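Long-range contacts in phenylacetic acid degradation-related protein (Ralstonia eutropha JMP134, PDB 2PIM), which probably hydrolyses fatty acyl-CoA thioesters as a hotdog-fold thioesterase of the PaaI type: residues Asn6-Arg10 and Thr74-Asp79; Ser82-Leu88 and Ala133-Val137; Leu39-Ala45 and Met64-Val68. All blocks are in the same frame, centred on the assembly; numbering follows the deposited sequence.

Contact 1. Residues Asn6-Arg10 and Thr74-Asp79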
loop_
_atom_site.group_PDB
_atom_site.type_symbol
_atom_site.label_atom_id
_atom_site.label_comp_id
_atom_site.label_asym_id
_atom_site.label_seq_id
_atom_site.Cartn_x
_atom_site.Cartn_y
_atom_site.Cartn_z
ATOM N N ASN A 6 3.922 27.330 2.039
ATOM C CA ASN A 6 3.975 25.817 1.948
ATOM C C ASN A 6 2.614 25.218 2.280
ATOM O O ASN A 6 2.112 25.443 3.379
ATOM C CB ASN A 6 5.002 25.273 2.968
ATOM C CG ASN A 6 5.726 24.054 2.502
ATOM O OD1 ASN A 6 5.945 23.872 1.323
ATOM N ND2 ASN A 6 6.171 23.228 3.448
ATOM N N TYR A 7 2.008 24.466 1.365
ATOM C CA TYR A 7 0.799 23.754 1.735
ATOM C C TYR A 7 1.049 22.935 3.008
ATOM O O TYR A 7 0.234 22.925 3.907
ATOM C CB TYR A 7 0.286 22.820 0.625
ATOM C CG TYR A 7 -0.585 21.685 1.175
ATOM C CD1 TYR A 7 -1.976 21.830 1.318
ATOM C CD2 TYR A 7 -0.002 20.472 1.584
ATOM C CE1 TYR A 7 -2.763 20.788 1.844
ATOM C CE2 TYR A 7 -0.772 19.420 2.106
ATOM C CZ TYR A 7 -2.144 19.587 2.237
ATOM O OH TYR A 7 -2.867 18.536 2.754
ATOM N N PHE A 8 2.175 22.236 3.055
ATOM C CA PHE A 8 2.508 21.343 4.178
ATOM C C PHE A 8 2.505 22.062 5.545
ATOM O O PHE A 8 1.967 21.545 6.528
ATOM C CB PHE A 8 3.880 20.744 3.943
ATOM C CG PHE A 8 4.422 20.002 5.111
ATOM C CD1 PHE A 8 4.147 18.650 5.276
ATOM C CD2 PHE A 8 5.234 20.631 6.034
ATOM C CE1 PHE A 8 4.633 17.964 6.352
ATOM C CE2 PHE A 8 5.736 19.940 7.113
ATOM C CZ PHE A 8 5.448 18.609 7.265
ATOM N N SER A 9 3.138 23.228 5.619
ATOM C CA SER A 9 3.238 23.906 6.906
ATOM C C SER A 9 1.906 24.552 7.292
ATOM O O SER A 9 1.615 24.666 8.476
ATOM C CB SER A 9 4.389 24.911 6.941
ATOM O OG SER A 9 4.182 25.878 5.955
ATOM N N ARG A 10 1.098 24.942 6.303
ATOM C CA ARG A 10 -0.293 25.344 6.555
ATOM C C ARG A 10 -1.077 24.191 7.176
ATOM O O ARG A 10 -1.803 24.360 8.150
ATOM C CB ARG A 10 -0.982 25.811 5.266
ATOM C CG ARG A 10 -0.516 27.164 4.789
ATOM C CD ARG A 10 -1.456 27.736 3.753
ATOM N NE ARG A 10 -1.377 27.021 2.479
ATOM C CZ ARG A 10 -0.470 27.265 1.534
ATOM N NH1 ARG A 10 0.461 28.194 1.707
ATOM N NH2 ARG A 10 -0.484 26.567 0.407
ATOM N N THR A 74 6.788 16.668 0.127
ATOM C CA THR A 74 5.885 17.854 0.112
ATOM C C THR A 74 6.358 18.969 1.018
ATOM O O THR A 74 6.333 20.163 0.646
ATOM C CB THR A 74 4.433 17.416 0.464
ATOM O OG1 THR A 74 4.027 16.448 -0.500
ATOM C CG2 THR A 74 3.453 18.572 0.409
ATOM N N ALA A 75 6.807 18.594 2.206
ATOM C CA ALA A 75 7.409 19.555 3.129
ATOM C C ALA A 75 8.493 20.441 2.511
ATOM O O ALA A 75 8.652 21.587 2.935
ATOM C CB ALA A 75 7.958 18.842 4.333
ATOM N N THR A 76 9.236 19.913 1.528
ATOM C CA THR A 76 10.333 20.651 0.878
ATOM C C THR A 76 9.879 21.551 -0.290
ATOM O O THR A 76 10.656 22.360 -0.765
ATOM C CB THR A 76 11.510 19.722 0.402
ATOM O OG1 THR A 76 11.122 18.928 -0.733
ATOM C CG2 THR A 76 11.946 18.815 1.497
ATOM N N LEU A 77 8.627 21.443 -0.725
ATOM C CA LEU A 77 8.211 22.077 -1.972
ATOM C C LEU A 77 7.842 23.530 -1.847
ATOM O O LEU A 77 7.373 23.980 -0.821
ATOM C CB LEU A 77 7.048 21.299 -2.596
ATOM C CG LEU A 77 7.389 19.824 -2.853
ATOM C CD1 LEU A 77 6.359 19.140 -3.736
ATOM C CD2 LEU A 77 8.797 19.635 -3.430
ATOM N N GLU A 78 8.081 24.275 -2.913
ATOM C CA GLU A 78 7.526 25.607 -3.035
ATOM C C GLU A 78 6.005 25.501 -3.212
ATOM O O GLU A 78 5.468 24.421 -3.470
ATOM C CB GLU A 78 8.183 26.370 -4.200
ATOM C CG GLU A 78 8.034 25.728 -5.582
ATOM C CD GLU A 78 9.209 24.825 -6.009
ATOM O OE1 GLU A 78 9.466 23.763 -5.377
ATOM O OE2 GLU A 78 9.845 25.170 -7.026
ATOM N N ASP A 79 5.316 26.617 -3.038
ATOM C CA ASP A 79 3.900 26.705 -3.371
ATOM C C ASP A 79 3.753 26.558 -4.870
ATOM O O ASP A 79 4.498 27.179 -5.637
ATOM C CB ASP A 79 3.308 28.064 -2.946
ATOM C CG ASP A 79 2.653 28.021 -1.571
ATOM O OD1 ASP A 79 2.656 26.945 -0.919
ATOM O OD2 ASP A 79 2.122 29.073 -1.153
HETATM O O HOH W 1 3.917 21.848 0.569
#

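Contact 2. Residues Ser82-Leu88 and Ala133-Val137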
loop_
_atom_site.group_PDB
_atom_site.type_symbol
_atom_site.label_atom_id
_atom_site.label_comp_id
_atom_site.label_asym_id
_atom_site.label_seq_id
_atom_site.Cartn_x
_atom_site.Cartn_y
_atom_site.Cartn_z
ATOM N N SER A 82 4.327 20.237 -6.702
ATOM C CA SER A 82 3.570 19.127 -6.181
ATOM C C SER A 82 4.317 17.784 -6.220
ATOM O O SER A 82 5.059 17.501 -7.135
ATOM C CB SER A 82 2.271 19.010 -6.954
ATOM O OG SER A 82 1.398 18.159 -6.243
ATOM N N CYS A 83 4.096 16.947 -5.223
ATOM C CA CYS A 83 4.778 15.661 -5.169
ATOM C C CYS A 83 3.927 14.538 -5.788
ATOM O O CYS A 83 2.801 14.258 -5.350
ATOM C CB CYS A 83 5.138 15.296 -3.746
ATOM S SG CYS A 83 5.682 13.499 -3.600
ATOM N N SER A 84 4.523 13.851 -6.752
ATOM C CA SER A 84 3.907 12.747 -7.418
ATOM C C SER A 84 4.767 11.487 -7.356
ATOM O O SER A 84 5.789 11.425 -7.989
ATOM C CB SER A 84 3.728 13.193 -8.857
ATOM O OG SER A 84 3.050 12.241 -9.597
ATOM N N THR A 85 4.352 10.464 -6.624
ATOM C CA THR A 85 5.142 9.236 -6.507
ATOM C C THR A 85 5.009 8.307 -7.726
ATOM O O THR A 85 3.911 7.929 -8.101
ATOM C CB THR A 85 4.748 8.465 -5.240
ATOM O OG1 THR A 85 4.951 9.301 -4.085
ATOM C CG2 THR A 85 5.580 7.233 -5.068
ATOM N N LEU A 86 6.137 7.909 -8.312
ATOM C CA LEU A 86 6.170 7.163 -9.557
ATOM C C LEU A 86 6.312 5.690 -9.280
ATOM O O LEU A 86 5.689 4.868 -9.944
ATOM C CB LEU A 86 7.345 7.607 -10.412
ATOM C CG LEU A 86 7.376 9.075 -10.789
ATOM C CD1 LEU A 86 8.579 9.350 -11.683
ATOM C CD2 LEU A 86 6.102 9.538 -11.507
ATOM N N ASN A 87 7.150 5.358 -8.312
ATOM C CA ASN A 87 7.406 3.986 -7.922
ATOM C C ASN A 87 7.564 3.990 -6.421
ATOM O O ASN A 87 8.068 4.992 -5.860
ATOM C CB ASN A 87 8.718 3.459 -8.580
ATOM C CG ASN A 87 8.940 1.938 -8.367
ATOM O OD1 ASN A 87 9.668 1.529 -7.450
ATOM N ND2 ASN A 87 8.361 1.100 -9.285
ATOM N N LEU A 88 7.112 2.897 -5.785
ATOM C CA LEU A 88 7.299 2.662 -4.360
ATOM C C LEU A 88 7.632 1.165 -4.174
ATOM O O LEU A 88 6.876 0.327 -4.579
ATOM C CB LEU A 88 6.009 2.994 -3.618
ATOM C CG LEU A 88 5.905 2.866 -2.093
ATOM C CD1 LEU A 88 6.914 3.721 -1.367
ATOM C CD2 LEU A 88 4.515 3.247 -1.668
ATOM N N ALA A 133 10.918 5.237 -2.260
ATOM C CA ALA A 133 10.019 5.979 -3.129
ATOM C C ALA A 133 10.803 6.801 -4.109
ATOM O O ALA A 133 11.773 7.456 -3.736
ATOM C CB ALA A 133 9.161 6.917 -2.310
ATOM N N THR A 134 10.386 6.747 -5.370
ATOM C CA THR A 134 10.851 7.654 -6.411
ATOM C C THR A 134 9.729 8.598 -6.755
ATOM O O THR A 134 8.683 8.147 -7.187
ATOM C CB THR A 134 11.228 6.856 -7.661
ATOM O OG1 THR A 134 12.198 5.892 -7.287
ATOM C CG2 THR A 134 11.758 7.746 -8.732
ATOM N N CYS A 135 9.953 9.887 -6.548
ATOM C CA CYS A 135 8.926 10.913 -6.630
ATOM C C CYS A 135 9.352 11.972 -7.607
ATOM O O CYS A 135 10.515 12.309 -7.663
ATOM C CB CYS A 135 8.735 11.608 -5.279
ATOM S SG CYS A 135 8.338 10.473 -3.966
HETATM N N MSE A 136 8.419 12.483 -8.390
HETATM C CA MSE A 136 8.710 13.597 -9.285
HETATM C C MSE A 136 7.985 14.781 -8.717
HETATM O O MSE A 136 6.992 14.597 -8.021
HETATM C CB MSE A 136 8.152 13.304 -10.667
HETATM C CG MSE A 136 8.708 14.150 -11.798
HETATM SE SE MSE A 136 7.764 13.609 -13.420
HETATM C CE MSE A 136 8.989 12.797 -14.440
ATOM N N VAL A 137 8.450 15.995 -9.035
ATOM C CA VAL A 137 7.797 17.186 -8.547
ATOM C C VAL A 137 7.290 18.125 -9.655
ATOM O O VAL A 137 8.017 18.439 -10.589
ATOM C CB VAL A 137 8.693 17.954 -7.501
ATOM C CG1 VAL A 137 9.596 16.988 -6.681
ATOM C CG2 VAL A 137 9.508 18.961 -8.158
HETATM O O HOH W 2 11.382 3.440 -5.865
#

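Contact 3. Residues Leu39-Ala45 and Met64-Val68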
loop_
_atom_site.group_PDB
_atom_site.type_symbol
_atom_site.label_atom_id
_atom_site.label_comp_id
_atom_site.label_asym_id
_atom_site.label_seq_id
_atom_site.Cartn_x
_atom_site.Cartn_y
_atom_site.Cartn_z
ATOM N N LEU A 39 11.628 13.296 8.398
ATOM C CA LEU A 39 10.290 13.523 8.871
ATOM C C LEU A 39 9.853 12.261 9.608
ATOM O O LEU A 39 10.276 11.183 9.284
ATOM C CB LEU A 39 9.342 13.837 7.707
ATOM C CG LEU A 39 7.870 14.136 8.050
ATOM C CD1 LEU A 39 7.296 15.272 7.219
ATOM C CD2 LEU A 39 7.037 12.907 7.871
ATOM N N GLU A 40 8.997 12.432 10.605
ATOM C CA GLU A 40 8.521 11.334 11.418
ATOM C C GLU A 40 7.002 11.493 11.566
ATOM O O GLU A 40 6.515 12.610 11.720
ATOM C CB GLU A 40 9.224 11.427 12.756
ATOM C CG GLU A 40 9.291 10.168 13.575
ATOM C CD GLU A 40 10.535 10.135 14.515
ATOM O OE1 GLU A 40 11.673 9.841 14.083
ATOM O OE2 GLU A 40 10.361 10.416 15.700
ATOM N N SER A 41 6.265 10.396 11.427
ATOM C CA SER A 41 4.829 10.396 11.621
ATOM C C SER A 41 4.380 9.125 12.364
ATOM O O SER A 41 4.933 8.035 12.175
ATOM C CB SER A 41 4.114 10.514 10.263
ATOM O OG SER A 41 2.693 10.559 10.394
ATOM N N ASP A 42 3.376 9.280 13.209
ATOM C CA ASP A 42 2.674 8.143 13.775
ATOM C C ASP A 42 1.609 7.643 12.803
ATOM O O ASP A 42 1.114 8.420 12.005
ATOM C CB ASP A 42 1.968 8.552 15.059
ATOM C CG ASP A 42 2.922 8.835 16.177
ATOM O OD1 ASP A 42 3.979 8.183 16.218
ATOM O OD2 ASP A 42 2.598 9.698 17.018
ATOM N N TYR A 43 1.269 6.363 12.906
ATOM C CA TYR A 43 0.174 5.755 12.176
ATOM C C TYR A 43 -0.534 4.791 13.146
ATOM O O TYR A 43 0.060 4.359 14.151
ATOM C CB TYR A 43 0.676 5.041 10.871
ATOM C CG TYR A 43 1.274 6.035 9.887
ATOM C CD1 TYR A 43 0.462 6.835 9.099
ATOM C CD2 TYR A 43 2.642 6.225 9.811
ATOM C CE1 TYR A 43 0.991 7.767 8.240
ATOM C CE2 TYR A 43 3.186 7.175 8.972
ATOM C CZ TYR A 43 2.362 7.960 8.206
ATOM O OH TYR A 43 2.919 8.932 7.398
ATOM N N VAL A 44 -1.808 4.493 12.869
ATOM C CA VAL A 44 -2.566 3.519 13.664
ATOM C C VAL A 44 -3.085 2.460 12.683
ATOM O O VAL A 44 -3.724 2.795 11.683
ATOM C CB VAL A 44 -3.750 4.150 14.435
ATOM C CG1 VAL A 44 -4.590 3.079 15.126
ATOM C CG2 VAL A 44 -3.270 5.157 15.470
ATOM N N ALA A 45 -2.756 1.193 12.954
ATOM C CA ALA A 45 -3.340 0.082 12.229
ATOM C C ALA A 45 -4.599 -0.333 13.012
ATOM O O ALA A 45 -4.524 -0.603 14.206
ATOM C CB ALA A 45 -2.334 -1.065 12.111
HETATM N N MSE A 64 1.032 3.565 4.673
HETATM C CA MSE A 64 1.706 4.409 5.684
HETATM C C MSE A 64 3.104 4.890 5.223
HETATM O O MSE A 64 3.474 6.060 5.409
HETATM C CB MSE A 64 1.842 3.604 6.956
HETATM C CG MSE A 64 0.526 3.315 7.583
HETATM SE SE MSE A 64 0.669 1.936 9.007
HETATM C CE MSE A 64 -1.232 1.609 9.339
ATOM N N LEU A 65 3.853 3.978 4.596
ATOM C CA LEU A 65 5.147 4.297 3.995
ATOM C C LEU A 65 5.007 5.302 2.863
ATOM O O LEU A 65 5.828 6.222 2.711
ATOM C CB LEU A 65 5.862 3.004 3.551
ATOM C CG LEU A 65 6.414 2.135 4.725
ATOM C CD1 LEU A 65 6.667 0.696 4.346
ATOM C CD2 LEU A 65 7.660 2.737 5.368
ATOM N N ASP A 66 3.947 5.153 2.084
ATOM C CA ASP A 66 3.639 6.105 1.043
ATOM C C ASP A 66 3.396 7.473 1.649
ATOM O O ASP A 66 3.883 8.494 1.123
ATOM C CB ASP A 66 2.444 5.599 0.206
ATOM C CG ASP A 66 2.156 6.482 -1.032
ATOM O OD1 ASP A 66 3.080 6.907 -1.727
ATOM O OD2 ASP A 66 0.986 6.729 -1.332
ATOM N N ASP A 67 2.630 7.523 2.747
ATOM C CA ASP A 67 2.292 8.800 3.364
ATOM C C ASP A 67 3.546 9.513 3.910
ATOM O O ASP A 67 3.772 10.697 3.664
ATOM C CB ASP A 67 1.283 8.620 4.502
ATOM C CG ASP A 67 0.898 9.958 5.135
ATOM O OD1 ASP A 67 0.127 10.680 4.491
ATOM O OD2 ASP A 67 1.381 10.300 6.258
ATOM N N VAL A 68 4.374 8.788 4.644
ATOM C CA VAL A 68 5.514 9.421 5.312
ATOM C C VAL A 68 6.536 9.977 4.309
ATOM O O VAL A 68 7.047 11.146 4.474
ATOM C CB VAL A 68 6.129 8.498 6.420
ATOM C CG1 VAL A 68 6.876 7.308 5.820
ATOM C CG2 VAL A 68 6.978 9.291 7.342
HETATM O O HOH W 3 0.728 11.693 8.604
#

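Contact 1. Residues Asn6-Arg10 and Thr74-Asp79
Asn6 reaches across with its carboxamide: ND2 donates to Ala75 O at 3.0 Å, with 146° at the hydrogen, coming from above the carbonyl plane instead of along a lone pair. Asn6 OD1 and Leu77 O, two acceptors modelled 2.6 Å apart, are too close for that distance to be trusted. Arg10 and Asp79 form a loose salt bridge. It consists of a weak bond of 3.4 Å from Arg10 NH1 to Asp79 OD2 and a second weak one from Arg10 NH2 to Asp79 OD1, and the carboxylate sits at the guanidinium edge with the two planes 59° apart. A bend in the Arg10 chain leaves one guanidinium face over Asn6 O, while Asp79 OD1 also takes a weak bond from Asn6 N. The arrangement docks the N-terminal helix 7-12 against the C-terminal end of helix 58-75, the long central helix of the hotdog fold, and the loop that follows it. A water bridges the two segments, accepting from Phe8 N and donating to Thr74 O and, weakly, to Asn6 OD1. Beside it the contact turns apolar. Ala75 CB stands 3.6 Å from the centroid of the Phe8 ring and almost on its normal, a CH-pi contact squarely over the face. Thr74 CG2 meets the Tyr7 ring edge-on, 4.1 Å from Tyr7 CD2; the Tyr7 hydroxyl bonds to Pro17 O, and the Tyr7 side chain packs on Pro52 of the second subunit.

Contact 2. Residues Ser82-Leu88 and Ala133-Val137
Two different first torsions let Cys83 and Cys135 meet. Cys83 SG is swung opposite its backbone N (chi1 168°), whereas Cys135 SG lies opposite its carbonyl carbon (chi1 -57°), which brings the sulfurs to 4.0 Å, SG to SG, too far apart for a disulfide. The same setting of Cys135 carries its SG to within 3.6 Å of Thr85 OG1. The backbones that carry them run antiparallel. Ser84 and the selenomethionine Met136 form a hydrogen-bonded pair, with Ser84 N to Met136 O and Met136 N to Ser84 O both at 2.9 Å; Thr85 and Cys135 follow as a non-hydrogen-bonded pair. The pairing then slips by one residue. Leu86 N donates to Thr134 O at 2.8 Å, and Asn87 N adds a weak bond to the same oxygen at 3.4 Å, so one carbonyl serves two successive amides. Thr134 N returns a bond to Asn87 O and restores the pairing. A water donates to Asn87 OD1 and accepts from Thr134 OG1, while Asn87 ND2 donates to Asn89 OD1 of the second subunit. Leu86, whose side chain sets out toward the partner strand, lays CD1 against Met136 CB (4.1 Å). Ser84, Asn87, Thr134 and Met136 share one face; the other, with Thr85, Leu88, Ala133 and Cys135, looks toward helix 58-75, where Ala133 touches Thr69. Leu86 and Asn87 together opposite Thr134 make a classic beta bulge, set in a hotdog sheet that Asn87 and Leu88 extend by antiparallel pairing with a strand of the second subunit.

Contact 3. Residues Leu39-Ala45 and Met64-Val68
The Tyr43 ring is met over one face by the selenomethionine Met64 and at its edge by Asp67. Met64 CB rests 4.0 Å from the ring centroid, 16° off the normal, in a CH-pi contact displaced toward the rim. From there the extended Met64 chain runs past Tyr43 in the opposite direction, so that its SE reaches 3.6 Å from Tyr43 CB and takes an oblique Met-aromatic position. The terminal CE continues to Ala45, 4.0 Å from Ala45 CB. Asp67, with CG opposite its backbone N (chi1 -179°), presents OD2 in the plane of the ring, its carboxylate turned 85° to that plane. Tyr43 OH donates to Asp67 OD2; the modelled 2.4 Å between them is very short, and the exact length is doubtful. A water donates a second bond to the same Asp67 OD2 and also bonds to Ser41 OG, so strand and helix are linked by a direct and a bridged polar path. Further along, Val68 CB packs beside the ring, and the Leu39 and Val68 side chains lie alongside, pointing opposite ways, with Leu39 CD2 3.7 Å from Val68 CG2. Gln57 of the second subunit packs on Asp67, which brings the contact close to the dimer interface, where hotdog thioesterases generally place their active sites. Such a buried helix lying against the concave side of a curved antiparallel sheet is the defining arrangement of the hotdog fold.

In the fold
Contacts 1 and 3 share helix 58-75, and contact 2 lies next to it. Contact 3 uses the middle of the helix and contact 1 its C-terminal end, while contact 2 pairs strand 84-92, which follows the helix, with strand 126-136. Contact 3 is nested inside the loop closed by contact 1, and contact 2 opens after both. They lie about 15 to 17 Å apart, centre to centre, yet side chains connect them: Phe8 touches Leu39, Leu77 and Thr74 reach Cys83, and Leu88 packs on Asp66. Contacts 2 and 3 draw on the same antiparallel sheet, curled round the helix, and touch the second subunit, as contact 1 does through Tyr7, so parts of one framework also meet the dimer partner.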